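Local coordinates for protein NADP-dependent glyceraldehyde-3-phosphate dehydrogenase (Bacillus halodurans, PDB 3PRL) that probably oxidises glyceraldehyde 3-phosphate to 3-phosphoglycerate with NADP+, without a phosphorylation step, as a member of the aldehyde dehydrogenase family, at residues 15-20 against 211-216; 56-61 against 182-187; 153-158 against 230-235. All coordinates share one frame; numbering follows the deposited sequence.

Contact 1: residues 15-20 against 211-216; sequences LRNGEW and IIQVVT
Gln213 reaches across to the turn at Arg16 and Asn17 and spends both atoms of its amide on Asn17. Its CB lies beside the carbonyl of Leu15, 3.9 Å from Leu15 O. With CG beside the backbone N (chi1 -44°) and a second bend at chi2 (-81°), the chain curls back toward the turn instead of extending past it. CD then stands near the backbone nitrogen of Asn17, and OE1 accepts from that N-H, the distance from Asn17 N to Gln213 OE1 being 2.7 Å; the donor lies in the plane of the amide carbonyl, on a lone pair. The same oxygen also rests on Arg16 CA. NE2 donates to Asn17 OD1 with the acceptor close to the plane of the glutamine amide, but lies 42° above the plane of the asparagine carbonyl, off its lone pairs; the two amides are turned against each other. A further, weak bond from NE2 goes to Ala54 O of helix 48-65. The receiving loop is the type I' turn of the N-terminal beta-hairpin, in which Asn17 and Gly18, its two central residues, both have positive phi. The hairpin lies against strand 212-214, which runs parallel to 182-186 in the Rossmann-like coenzyme domain, and Val214 N donates to Leu15 O at 2.9 Å. One water connects the two backbones, accepting from Gly18 N and donating to Ile212 O. Apolar contacts accompany the polar pair: Leu15 CD2 lies against the backbone of Ile212, 3.2 Å from Ile212 O, and touches Ile212 CG2, the two side chains crossing nearly at a right angle, while Leu15 CB faces Val214 CG2. On the hairpin's own side, Leu15 CD1 covers one face of the Trp20 ring toward its rim.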
loop_
_atom_site.group_PDB
_atom_site.type_symbol
_atom_site.label_atom_id
_atom_site.label_comp_id
_atom_site.label_asym_id
_atom_site.label_seq_id
_atom_site.Cartn_x
_atom_site.Cartn_y
_atom_site.Cartn_z
ATOM N N LEU D 15 -23.161 12.576 -29.243
ATOM C CA LEU D 15 -22.484 13.685 -28.602
ATOM C C LEU D 15 -21.096 13.894 -29.177
ATOM O O LEU D 15 -20.257 12.987 -29.158
ATOM C CB LEU D 15 -22.356 13.430 -27.095
ATOM C CG LEU D 15 -21.702 14.511 -26.226
ATOM C CD1 LEU D 15 -22.540 15.789 -26.160
ATOM C CD2 LEU D 15 -21.483 13.958 -24.833
ATOM N N ARG D 16 -20.879 15.098 -29.682
ATOM C CA ARG D 16 -19.561 15.599 -30.020
ATOM C C ARG D 16 -19.419 17.026 -29.476
ATOM O O ARG D 16 -20.301 17.861 -29.687
ATOM C CB ARG D 16 -19.347 15.594 -31.532
ATOM C CG ARG D 16 -17.931 16.003 -31.932
ATOM C CD ARG D 16 -17.715 16.060 -33.440
ATOM N NE ARG D 16 -18.634 17.003 -34.077
ATOM C CZ ARG D 16 -19.633 16.654 -34.875
ATOM N NH1 ARG D 16 -20.417 17.594 -35.393
ATOM N NH2 ARG D 16 -19.848 15.374 -35.160
ATOM N N ASN D 17 -18.326 17.286 -28.757
ATOM C CA ASN D 17 -17.972 18.631 -28.271
ATOM C C ASN D 17 -19.074 19.384 -27.502
ATOM O O ASN D 17 -19.206 20.604 -27.614
ATOM C CB ASN D 17 -17.428 19.483 -29.431
ATOM C CG ASN D 17 -16.187 18.876 -30.075
ATOM O OD1 ASN D 17 -15.447 18.122 -29.442
ATOM N ND2 ASN D 17 -15.945 19.218 -31.335
ATOM N N GLY D 18 -19.864 18.646 -26.726
ATOM C CA GLY D 18 -20.906 19.246 -25.886
ATOM C C GLY D 18 -22.280 19.326 -26.527
ATOM O O GLY D 18 -23.296 19.377 -25.823
ATOM N N GLU D 19 -22.314 19.331 -27.858
ATOM C CA GLU D 19 -23.581 19.395 -28.594
ATOM C C GLU D 19 -24.045 18.048 -29.133
ATOM O O GLU D 19 -23.284 17.328 -29.789
ATOM C CB GLU D 19 -23.562 20.450 -29.718
ATOM C CG GLU D 19 -22.184 20.907 -30.210
ATOM C CD GLU D 19 -22.278 22.114 -31.143
ATOM O OE1 GLU D 19 -22.578 21.922 -32.346
ATOM O OE2 GLU D 19 -22.050 23.253 -30.676
ATOM N N TRP D 20 -25.300 17.719 -28.839
ATOM C CA TRP D 20 -25.945 16.538 -29.391
ATOM C C TRP D 20 -26.250 16.787 -30.859
ATOM O O TRP D 20 -27.156 17.563 -31.198
ATOM C CB TRP D 20 -27.211 16.207 -28.603
ATOM C CG TRP D 20 -26.883 15.742 -27.216
ATOM C CD1 TRP D 20 -26.860 16.496 -26.076
ATOM C CD2 TRP D 20 -26.481 14.422 -26.831
ATOM N NE1 TRP D 20 -26.491 15.721 -25.004
ATOM C CE2 TRP D 20 -26.249 14.446 -25.440
ATOM C CE3 TRP D 20 -26.311 13.217 -27.526
ATOM C CZ2 TRP D 20 -25.852 13.312 -24.728
ATOM C CZ3 TRP D 20 -25.914 12.088 -26.812
ATOM C CH2 TRP D 20 -25.693 12.148 -25.428
ATOM N N ILE D 211 -15.029 15.947 -23.158
ATOM C CA ILE D 211 -14.574 14.897 -22.215
ATOM C C ILE D 211 -15.120 13.515 -22.540
ATOM O O ILE D 211 -14.414 12.503 -22.402
ATOM C CB ILE D 211 -14.964 15.248 -20.756
ATOM C CG1 ILE D 211 -14.520 16.664 -20.411
ATOM C CG2 ILE D 211 -14.382 14.232 -19.761
ATOM C CD1 ILE D 211 -13.095 16.971 -20.801
ATOM N N ILE D 212 -16.389 13.501 -22.949
ATOM C CA ILE D 212 -17.071 12.336 -23.478
ATOM C C ILE D 212 -17.590 12.642 -24.890
ATOM O O ILE D 212 -18.323 13.618 -25.103
ATOM C CB ILE D 212 -18.235 11.867 -22.535
ATOM C CG1 ILE D 212 -18.980 10.639 -23.107
ATOM C CG2 ILE D 212 -19.203 13.014 -22.219
ATOM C CD1 ILE D 212 -18.185 9.333 -23.013
ATOM N N GLN D 213 -17.166 11.814 -25.843
ATOM C CA GLN D 213 -17.688 11.821 -27.210
ATOM C C GLN D 213 -18.282 10.444 -27.500
ATOM O O GLN D 213 -17.710 9.422 -27.098
ATOM C CB GLN D 213 -16.569 12.133 -28.207
ATOM C CG GLN D 213 -15.644 13.280 -27.774
ATOM C CD GLN D 213 -16.212 14.657 -28.066
ATOM O OE1 GLN D 213 -17.356 14.977 -27.700
ATOM N NE2 GLN D 213 -15.415 15.487 -28.740
ATOM N N VAL D 214 -19.441 10.418 -28.164
ATOM C CA VAL D 214 -20.055 9.144 -28.571
ATOM C C VAL D 214 -19.862 8.943 -30.065
ATOM O O VAL D 214 -20.227 9.796 -30.866
ATOM C CB VAL D 214 -21.569 9.060 -28.241
ATOM C CG1 VAL D 214 -22.117 7.652 -28.547
ATOM C CG2 VAL D 214 -21.834 9.448 -26.789
ATOM N N VAL D 215 -19.241 7.830 -30.434
ATOM C CA VAL D 215 -19.082 7.508 -31.839
ATOM C C VAL D 215 -19.948 6.311 -32.144
ATOM O O VAL D 215 -19.831 5.283 -31.506
ATOM C CB VAL D 215 -17.599 7.282 -32.253
ATOM C CG1 VAL D 215 -16.843 8.620 -32.250
ATOM C CG2 VAL D 215 -16.899 6.250 -31.344
ATOM N N THR D 216 -20.857 6.469 -33.103
ATOM C CA THR D 216 -21.661 5.362 -33.569
ATOM C C THR D 216 -21.491 5.212 -35.073
ATOM O O THR D 216 -21.217 6.174 -35.787
ATOM C CB THR D 216 -23.162 5.518 -33.205
ATOM O OG1 THR D 216 -23.648 6.771 -33.696
ATOM C CG2 THR D 216 -23.366 5.439 -31.689
HETATM O O HOH W 1 -18.558 16.084 -25.423
#

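Contact 2: residues 56-61 against 182-187; sequences QGAKDA and TVVFKP
Thr182 and Ala58 meet through a single hydrogen bond, the one polar link between helix and strand here: Thr182 OG1 donates to Ala58 O at 2.7 Å. The hydroxyl comes in well above the carbonyl plane, 61° out of it, and so grips the oxygen from its flank. A chi1 of 57° places OG1 between the backbone nitrogen and the carbonyl carbon, and there the hydroxyl of this buried threonine finds its acceptor on the helix backbone. Segment 56-61 of helix 48-65 runs nearly antiparallel to strand 182-186, the axes of the two segments 165° apart and 7.9 Å at closest approach, and the helix covers one face of the Rossmann-like sheet. Val183 and Phe185 point to the other face, where helix 167-178 packs. The remaining contacts are van der Waals ones. Ala58 CB faces the sheet and touches Thr182 OG1 at 3.4 Å; its small size is consistent with the close approach of helix and strand. The same methyl lies 4.3 Å from Val184 CG2, two residues further along the strand, on the same face. Thr182 CG2 lies against Ala58 O and reaches Ala61 C, nearly one turn on, at 4.0 Å. Farther along the strand from Thr182, Lys186 is a residue seen to bind NADP(+); in this chain, which carries no cofactor, its NZ makes a weak hydrogen bond to Pro187 O.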
loop_
_atom_site.group_PDB
_atom_site.type_symbol
_atom_site.label_atom_id
_atom_site.label_comp_id
_atom_site.label_asym_id
_atom_site.label_seq_id
_atom_site.Cartn_x
_atom_site.Cartn_y
_atom_site.Cartn_z
ATOM N N GLN D 56 -10.287 14.552 -31.882
ATOM C CA GLN D 56 -9.600 15.820 -31.654
ATOM C C GLN D 56 -10.224 16.615 -30.531
ATOM O O GLN D 56 -9.506 17.213 -29.722
ATOM C CB GLN D 56 -9.518 16.677 -32.923
ATOM C CG GLN D 56 -8.192 16.566 -33.662
ATOM C CD GLN D 56 -6.992 16.474 -32.729
ATOM O OE1 GLN D 56 -6.478 15.380 -32.475
ATOM N NE2 GLN D 56 -6.549 17.623 -32.203
ATOM N N GLY D 57 -11.556 16.626 -30.486
ATOM C CA GLY D 57 -12.279 17.324 -29.435
ATOM C C GLY D 57 -11.901 16.780 -28.068
ATOM O O GLY D 57 -11.780 17.531 -27.102
ATOM N N ALA D 58 -11.718 15.465 -27.999
ATOM C CA ALA D 58 -11.372 14.794 -26.758
ATOM C C ALA D 58 -9.958 15.147 -26.301
ATOM O O ALA D 58 -9.731 15.326 -25.114
ATOM C CB ALA D 58 -11.548 13.294 -26.895
ATOM N N LYS D 59 -9.033 15.266 -27.253
ATOM C CA LYS D 59 -7.644 15.656 -26.994
ATOM C C LYS D 59 -7.501 17.110 -26.515
ATOM O O LYS D 59 -6.638 17.421 -25.694
ATOM C CB LYS D 59 -6.830 15.461 -28.276
ATOM C CG LYS D 59 -5.440 14.864 -28.126
ATOM C CD LYS D 59 -4.931 14.511 -29.536
ATOM C CE LYS D 59 -3.450 14.821 -29.733
ATOM N NZ LYS D 59 -3.198 15.371 -31.095
ATOM N N ASP D 60 -8.330 18.009 -27.033
ATOM C CA ASP D 60 -8.249 19.407 -26.614
ATOM C C ASP D 60 -8.871 19.595 -25.246
ATOM O O ASP D 60 -8.348 20.338 -24.423
ATOM C CB ASP D 60 -8.902 20.333 -27.639
ATOM C CG ASP D 60 -8.149 20.369 -28.963
ATOM O OD1 ASP D 60 -6.986 19.911 -29.026
ATOM O OD2 ASP D 60 -8.732 20.859 -29.943
ATOM N N ALA D 61 -9.985 18.915 -24.998
ATOM C CA ALA D 61 -10.632 18.971 -23.690
ATOM C C ALA D 61 -9.848 18.207 -22.611
ATOM O O ALA D 61 -9.946 18.527 -21.431
ATOM C CB ALA D 61 -12.050 18.468 -23.787
ATOM N N THR D 182 -9.826 11.625 -21.288
ATOM C CA THR D 182 -11.103 11.844 -21.966
ATOM C C THR D 182 -11.517 10.559 -22.701
ATOM O O THR D 182 -10.725 9.619 -22.809
ATOM C CB THR D 182 -11.087 13.096 -22.870
ATOM O OG1 THR D 182 -10.039 12.987 -23.844
ATOM C CG2 THR D 182 -10.857 14.338 -22.023
ATOM N N VAL D 183 -12.767 10.505 -23.160
ATOM C CA VAL D 183 -13.298 9.278 -23.735
ATOM C C VAL D 183 -13.897 9.450 -25.125
ATOM O O VAL D 183 -14.701 10.359 -25.395
ATOM C CB VAL D 183 -14.296 8.558 -22.790
ATOM C CG1 VAL D 183 -14.919 7.371 -23.478
ATOM C CG2 VAL D 183 -13.616 8.087 -21.507
ATOM N N VAL D 184 -13.474 8.562 -26.015
ATOM C CA VAL D 184 -14.243 8.264 -27.213
ATOM C C VAL D 184 -14.996 6.966 -26.932
ATOM O O VAL D 184 -14.377 5.923 -26.702
ATOM C CB VAL D 184 -13.344 8.182 -28.456
ATOM C CG1 VAL D 184 -14.148 7.758 -29.670
ATOM C CG2 VAL D 184 -12.733 9.530 -28.705
ATOM N N PHE D 185 -16.325 7.067 -26.876
ATOM C CA PHE D 185 -17.217 5.956 -26.539
ATOM C C PHE D 185 -17.891 5.359 -27.782
ATOM O O PHE D 185 -18.647 6.047 -28.482
ATOM C CB PHE D 185 -18.295 6.417 -25.549
ATOM C CG PHE D 185 -19.315 5.333 -25.174
ATOM C CD1 PHE D 185 -18.916 4.003 -24.973
ATOM C CD2 PHE D 185 -20.667 5.655 -25.002
ATOM C CE1 PHE D 185 -19.827 3.007 -24.641
ATOM C CE2 PHE D 185 -21.594 4.662 -24.646
ATOM C CZ PHE D 185 -21.176 3.334 -24.466
ATOM N N LYS D 186 -17.617 4.083 -28.038
ATOM C CA LYS D 186 -18.305 3.330 -29.114
ATOM C C LYS D 186 -19.119 2.162 -28.562
ATOM O O LYS D 186 -18.551 1.107 -28.292
ATOM C CB LYS D 186 -17.304 2.834 -30.179
ATOM C CG LYS D 186 -17.928 2.017 -31.367
ATOM C CD LYS D 186 -19.274 2.593 -31.842
ATOM C CE LYS D 186 -20.192 1.546 -32.469
ATOM N NZ LYS D 186 -21.642 1.888 -32.256
ATOM N N PRO D 187 -20.459 2.338 -28.407
ATOM C CA PRO D 187 -21.284 1.212 -27.928
ATOM C C PRO D 187 -21.422 0.120 -28.973
ATOM O O PRO D 187 -21.252 0.392 -30.144
ATOM C CB PRO D 187 -22.666 1.851 -27.698
ATOM C CG PRO D 187 -22.670 3.090 -28.504
ATOM C CD PRO D 187 -21.252 3.571 -28.567
#

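Contact 3: residues 153-158 against 230-235; sequences LGVVLA and PGIDMI
Leu157 and Ile232 form the apolar centre, with Ile232 CD1 lying 3.9 Å from Leu157 CB and reaching less closely to Val155 CG1. Ile235 runs alongside Leu157 and points the same way. On the other face of the sheet Met234 bends at chi2 (-98°), bringing SD to 3.8 Å from Val156 CG1. Its CG meets Leu153 CD1, the two chains crossing at a slant. Strand 144-159 is a central strand of the Rossmann-like sheet, and strand 234-238 joins it in parallel, leading on to the cofactor-binding Gly240 and Thr243. The pairing is regular at Leu157, whose N donates nearly straight along the carbonyl axis of Met234 O at 2.9 Å. Upstream the two chains diverge, and Met234 N is buried without a partner in the model. Here Asp233 takes over: its N donates to Val155 O at 3.2 Å, while its carboxylate turns back to receive Val155 N on OD2, at 3.0 Å and from the anti side. Val155 is thus held at both its backbone N-H and its carbonyl by one residue. With an alanine here in place of the aspartate, the buried N-H of Val155 would probably lose its acceptor and the start of the strand would be freer to shift. Close by, Gly154 CA passes 3.7 Å from Asp233 OD2, close packing that its lack of a side chain permits.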
loop_
_atom_site.group_PDB
_atom_site.type_symbol
_atom_site.label_atom_id
_atom_site.label_comp_id
_atom_site.label_asym_id
_atom_site.label_seq_id
_atom_site.Cartn_x
_atom_site.Cartn_y
_atom_site.Cartn_z
ATOM N N LEU D 153 -3.424 8.829 -19.255
ATOM C CA LEU D 153 -2.736 8.531 -20.508
ATOM C C LEU D 153 -3.140 9.513 -21.633
ATOM O O LEU D 153 -2.311 9.836 -22.488
ATOM C CB LEU D 153 -2.983 7.068 -20.937
ATOM C CG LEU D 153 -2.658 5.906 -19.988
ATOM C CD1 LEU D 153 -3.534 4.696 -20.313
ATOM C CD2 LEU D 153 -1.164 5.503 -20.031
ATOM N N GLY D 154 -4.388 9.998 -21.620
ATOM C CA GLY D 154 -4.900 10.857 -22.707
ATOM C C GLY D 154 -6.364 10.652 -23.110
ATOM O O GLY D 154 -7.269 10.868 -22.318
ATOM N N VAL D 155 -6.590 10.274 -24.365
ATOM C CA VAL D 155 -7.923 9.920 -24.843
ATOM C C VAL D 155 -8.068 8.404 -24.833
ATOM O O VAL D 155 -7.256 7.690 -25.442
ATOM C CB VAL D 155 -8.198 10.482 -26.275
ATOM C CG1 VAL D 155 -9.585 10.091 -26.743
ATOM C CG2 VAL D 155 -8.072 11.998 -26.294
ATOM N N VAL D 156 -9.089 7.916 -24.135
ATOM C CA VAL D 156 -9.330 6.473 -23.985
ATOM C C VAL D 156 -10.478 6.040 -24.866
ATOM O O VAL D 156 -11.549 6.656 -24.849
ATOM C CB VAL D 156 -9.588 6.071 -22.480
ATOM C CG1 VAL D 156 -10.161 4.663 -22.329
ATOM C CG2 VAL D 156 -8.291 6.186 -21.666
ATOM N N LEU D 157 -10.246 4.987 -25.651
ATOM C CA LEU D 157 -11.302 4.405 -26.474
ATOM C C LEU D 157 -11.952 3.274 -25.709
ATOM O O LEU D 157 -11.288 2.297 -25.351
ATOM C CB LEU D 157 -10.758 3.902 -27.821
ATOM C CG LEU D 157 -11.841 3.242 -28.704
ATOM C CD1 LEU D 157 -12.703 4.288 -29.383
ATOM C CD2 LEU D 157 -11.242 2.299 -29.724
ATOM N N ALA D 158 -13.239 3.452 -25.426
ATOM C CA ALA D 158 -14.047 2.482 -24.704
ATOM C C ALA D 158 -15.035 1.885 -25.678
ATOM O O ALA D 158 -15.836 2.612 -26.298
ATOM C CB ALA D 158 -14.794 3.144 -23.553
ATOM N N PRO D 230 -3.724 7.229 -34.377
ATOM C CA PRO D 230 -2.645 7.761 -33.541
ATOM C C PRO D 230 -3.132 8.630 -32.371
ATOM O O PRO D 230 -2.404 8.790 -31.389
ATOM C CB PRO D 230 -1.800 8.593 -34.522
ATOM C CG PRO D 230 -2.686 8.848 -35.688
ATOM C CD PRO D 230 -3.562 7.638 -35.787
ATOM N N GLY D 231 -4.358 9.154 -32.467
ATOM C CA GLY D 231 -4.955 9.970 -31.397
ATOM C C GLY D 231 -5.446 9.215 -30.173
ATOM O O GLY D 231 -5.853 9.824 -29.187
ATOM N N ILE D 232 -5.412 7.884 -30.244
ATOM C CA ILE D 232 -5.851 7.010 -29.156
ATOM C C ILE D 232 -4.641 6.530 -28.356
ATOM O O ILE D 232 -3.656 6.014 -28.924
ATOM C CB ILE D 232 -6.650 5.788 -29.697
ATOM C CG1 ILE D 232 -7.912 6.235 -30.473
ATOM C CG2 ILE D 232 -6.977 4.783 -28.583
ATOM C CD1 ILE D 232 -9.028 6.872 -29.633
ATOM N N ASP D 233 -4.715 6.713 -27.036
ATOM C CA ASP D 233 -3.603 6.424 -26.156
ATOM C C ASP D 233 -3.888 5.201 -25.300
ATOM O O ASP D 233 -3.043 4.797 -24.529
ATOM C CB ASP D 233 -3.308 7.643 -25.273
ATOM C CG ASP D 233 -3.190 8.921 -26.081
ATOM O OD1 ASP D 233 -2.125 9.134 -26.699
ATOM O OD2 ASP D 233 -4.171 9.705 -26.122
ATOM N N MET D 234 -5.089 4.628 -25.432
ATOM C CA MET D 234 -5.482 3.433 -24.689
ATOM C C MET D 234 -6.792 2.848 -25.210
ATOM O O MET D 234 -7.758 3.598 -25.471
ATOM C CB MET D 234 -5.622 3.770 -23.190
ATOM C CG MET D 234 -5.698 2.571 -22.242
ATOM S SD MET D 234 -7.367 2.086 -21.734
ATOM C CE MET D 234 -6.891 0.862 -20.517
ATOM N N ILE D 235 -6.829 1.517 -25.340
ATOM C CA ILE D 235 -8.056 0.802 -25.708
ATOM C C ILE D 235 -8.539 -0.138 -24.603
ATOM O O ILE D 235 -7.760 -0.925 -24.085
ATOM C CB ILE D 235 -7.913 -0.038 -27.041
ATOM C CG1 ILE D 235 -7.393 0.817 -28.189
ATOM C CG2 ILE D 235 -9.247 -0.714 -27.432
ATOM C CD1 ILE D 235 -8.291 1.912 -28.566
#

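The contacts all reach one sheet, in which strands 212-214, 182-186, 144-159 and 234-238 lie in that order. Contacts 1 and 2 have centres about 7 Å apart and are joined by a probable backbone hydrogen bond, Ile211 O to Val183 N at 2.7 Å. Contacts 2 and 3, centres about 8 Å apart, meet likewise through Thr182 O and Val156 N at 2.7 Å. Helix 48-65 provides one side of contact 2 and touches contacts 1 and 3. Contacts 1 and 3, centres about 15 Å and nearest atoms about 5 Å apart, do not touch. The side chain of NADP(+)-binding Lys186 is about 7 Å from that of Val214 and about 5 Å from that of Leu157.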